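Local coordinates for protein aldehyde reductase YahK (Escherichia coli, PDB 1UUF) that reduces a wide range of aldehydes to their alcohols with zinc as cofactor and NADPH strongly preferred over NADH, at residues V222-S227 / E241-R246. Sequence-based numbering, arbitrary orientation.
Sequences VAFTTS and EVVNSR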
loop_
_atom_site.group_PDB
_atom_site.type_symbol
_atom_site.label_atom_id
_atom_site.label_comp_id
_atom_site.label_asym_id
_atom_site.label_seq_id
_atom_site.Cartn_x
_atom_site.Cartn_y
_atom_site.Cartn_z
ATOM N N VAL A 222 -18.172 -9.170 0.488
ATOM C CA VAL A 222 -18.720 -8.785 -0.805
ATOM C C VAL A 222 -17.819 -9.402 -1.868
ATOM O O VAL A 222 -16.617 -9.131 -1.902
ATOM C CB VAL A 222 -18.731 -7.257 -1.002
ATOM C CG1 VAL A 222 -19.317 -6.921 -2.371
ATOM C CG2 VAL A 222 -19.549 -6.596 0.098
ATOM N N ALA A 223 -18.392 -10.253 -2.713
ATOM C CA ALA A 223 -17.625 -10.886 -3.774
ATOM C C ALA A 223 -17.816 -10.106 -5.060
ATOM O O ALA A 223 -18.915 -9.639 -5.346
ATOM C CB ALA A 223 -18.081 -12.327 -3.971
ATOM N N PHE A 224 -16.740 -9.971 -5.831
ATOM C CA PHE A 224 -16.786 -9.255 -7.099
ATOM C C PHE A 224 -16.495 -10.200 -8.258
ATOM O O PHE A 224 -15.515 -10.948 -8.234
ATOM C CB PHE A 224 -15.755 -8.120 -7.124
ATOM C CG PHE A 224 -16.019 -7.032 -6.128
ATOM C CD1 PHE A 224 -15.645 -7.177 -4.796
ATOM C CD2 PHE A 224 -16.646 -5.857 -6.524
ATOM C CE1 PHE A 224 -15.893 -6.162 -3.871
ATOM C CE2 PHE A 224 -16.898 -4.835 -5.606
ATOM C CZ PHE A 224 -16.520 -4.989 -4.279
ATOM N N THR A 225 -17.345 -10.154 -9.278
ATOM C CA THR A 225 -17.167 -10.990 -10.459
ATOM C C THR A 225 -17.308 -10.096 -11.684
ATOM O O THR A 225 -17.830 -8.992 -11.584
ATOM C CB THR A 225 -18.237 -12.088 -10.537
ATOM O OG1 THR A 225 -17.961 -12.944 -11.651
ATOM C CG2 THR A 225 -19.616 -11.466 -10.716
ATOM N N THR A 226 -16.844 -10.571 -12.836
ATOM C CA THR A 226 -16.942 -9.794 -14.067
ATOM C C THR A 226 -18.064 -10.306 -14.967
ATOM O O THR A 226 -18.260 -9.801 -16.073
ATOM C CB THR A 226 -15.619 -9.825 -14.858
ATOM O OG1 THR A 226 -15.218 -11.184 -15.067
ATOM C CG2 THR A 226 -14.527 -9.088 -14.098
ATOM N N SER A 227 -18.800 -11.306 -14.487
ATOM C CA SER A 227 -19.904 -11.880 -15.253
ATOM C C SER A 227 -21.064 -12.290 -14.353
ATOM O O SER A 227 -20.861 -12.729 -13.221
ATOM C CB SER A 227 -19.426 -13.099 -16.048
ATOM O OG SER A 227 -18.975 -14.133 -15.190
ATOM N N GLU A 241 -22.900 -10.361 -0.135
ATOM C CA GLU A 241 -23.313 -9.541 -1.270
ATOM C C GLU A 241 -22.416 -9.873 -2.452
ATOM O O GLU A 241 -21.281 -10.315 -2.273
ATOM C CB GLU A 241 -23.166 -8.050 -0.958
ATOM C CG GLU A 241 -24.108 -7.501 0.101
ATOM C CD GLU A 241 -23.919 -6.007 0.308
ATOM O OE1 GLU A 241 -22.953 -5.605 0.992
ATOM O OE2 GLU A 241 -24.733 -5.230 -0.228
ATOM N N VAL A 242 -22.931 -9.658 -3.656
ATOM C CA VAL A 242 -22.162 -9.909 -4.863
ATOM C C VAL A 242 -22.292 -8.712 -5.790
ATOM O O VAL A 242 -23.372 -8.128 -5.932
ATOM C CB VAL A 242 -22.644 -11.178 -5.600
ATOM C CG1 VAL A 242 -21.823 -11.386 -6.859
ATOM C CG2 VAL A 242 -22.506 -12.387 -4.690
ATOM N N VAL A 243 -21.179 -8.337 -6.403
ATOM C CA VAL A 243 -21.158 -7.211 -7.320
ATOM C C VAL A 243 -20.516 -7.592 -8.646
ATOM O O VAL A 243 -19.480 -8.256 -8.676
ATOM C CB VAL A 243 -20.370 -6.025 -6.719
ATOM C CG1 VAL A 243 -20.207 -4.917 -7.757
ATOM C CG2 VAL A 243 -21.091 -5.491 -5.492
ATOM N N ASN A 244 -21.152 -7.199 -9.745
ATOM C CA ASN A 244 -20.587 -7.449 -11.065
ATOM C C ASN A 244 -19.763 -6.189 -11.282
ATOM O O ASN A 244 -20.319 -5.112 -11.497
ATOM C CB ASN A 244 -21.675 -7.532 -12.134
ATOM C CG ASN A 244 -21.109 -7.838 -13.507
ATOM O OD1 ASN A 244 -20.053 -7.324 -13.881
ATOM N ND2 ASN A 244 -21.810 -8.670 -14.267
ATOM N N SER A 245 -18.443 -6.319 -11.213
ATOM C CA SER A 245 -17.565 -5.166 -11.351
ATOM C C SER A 245 -17.676 -4.422 -12.679
ATOM O O SER A 245 -17.120 -3.332 -12.824
ATOM C CB SER A 245 -16.110 -5.578 -11.102
ATOM O OG SER A 245 -15.695 -6.592 -11.996
ATOM N N ARG A 246 -18.391 -4.998 -13.640
ATOM C CA ARG A 246 -18.564 -4.344 -14.934
ATOM C C ARG A 246 -19.779 -3.418 -14.932
ATOM O O ARG A 246 -20.015 -2.693 -15.898
ATOM C CB ARG A 246 -18.724 -5.374 -16.053
ATOM C CG ARG A 246 -17.537 -6.300 -16.252
ATOM C CD ARG A 246 -17.630 -6.976 -17.609
ATOM N NE ARG A 246 -17.428 -6.013 -18.689
ATOM C CZ ARG A 246 -17.783 -6.217 -19.954
ATOM N NH1 ARG A 246 -18.366 -7.354 -20.308
ATOM N NH2 ARG A 246 -17.550 -5.283 -20.867
#
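The phenyl ring of Phe224 and the isopropyl group of Val243 stand side by side on one surface of a parallel strand pair, pointing the same way. CB and CG1 of Val243 both meet CD2 and CE2 of the ring, CB obliquely and 3.7 Å from Phe224 CD2; Phe274 adds an edge-to-face contact and Phe258 a ring inclined by about 55°. With Phe224 CG anti to its carbonyl carbon (chi1 -65°), beside the backbone N, the ring is turned so that CD2 and CE2 lie against Val243. Met251 of helix 248-252 also touches both residues. Val243 CG2 reaches back to Val222 CG1 at 3.9 Å. The second flat group, the carboxamide of Asn244, lies at the far end on the opposite surface: its ND2 faces Ser227 and donates to Glu228, while OD1 takes the backbone N of Arg246 at 2.9 Å and closes an Asx turn. Strand 241-244 is an edge strand of the six-stranded parallel sheet of the Rossmann-type nucleotide-binding domain, and 220-225 is its neighbour, linked to it by helix 231-237 in a beta-alpha-beta crossover; that helix packs on Ala223 and Val242. Within these segments the ladder takes in Ala223 N to Glu241 O (2.9 Å), Val243 N to Ala223 O and Thr225 N to Val243 O, and passes beyond the strand end as Ser245 N binds Thr225 O at 2.8 Å. An alanine in place of Asn244 would probably leave the Arg246 amide without its turn acceptor and deprive Glu228 of this donor, so that the turn after the strand is less firmly held. Farther along, Thr226 CG2 rests 3.5 Å from Ser245 OG, and Arg246 CD lies 3.3 Å from Thr226 O.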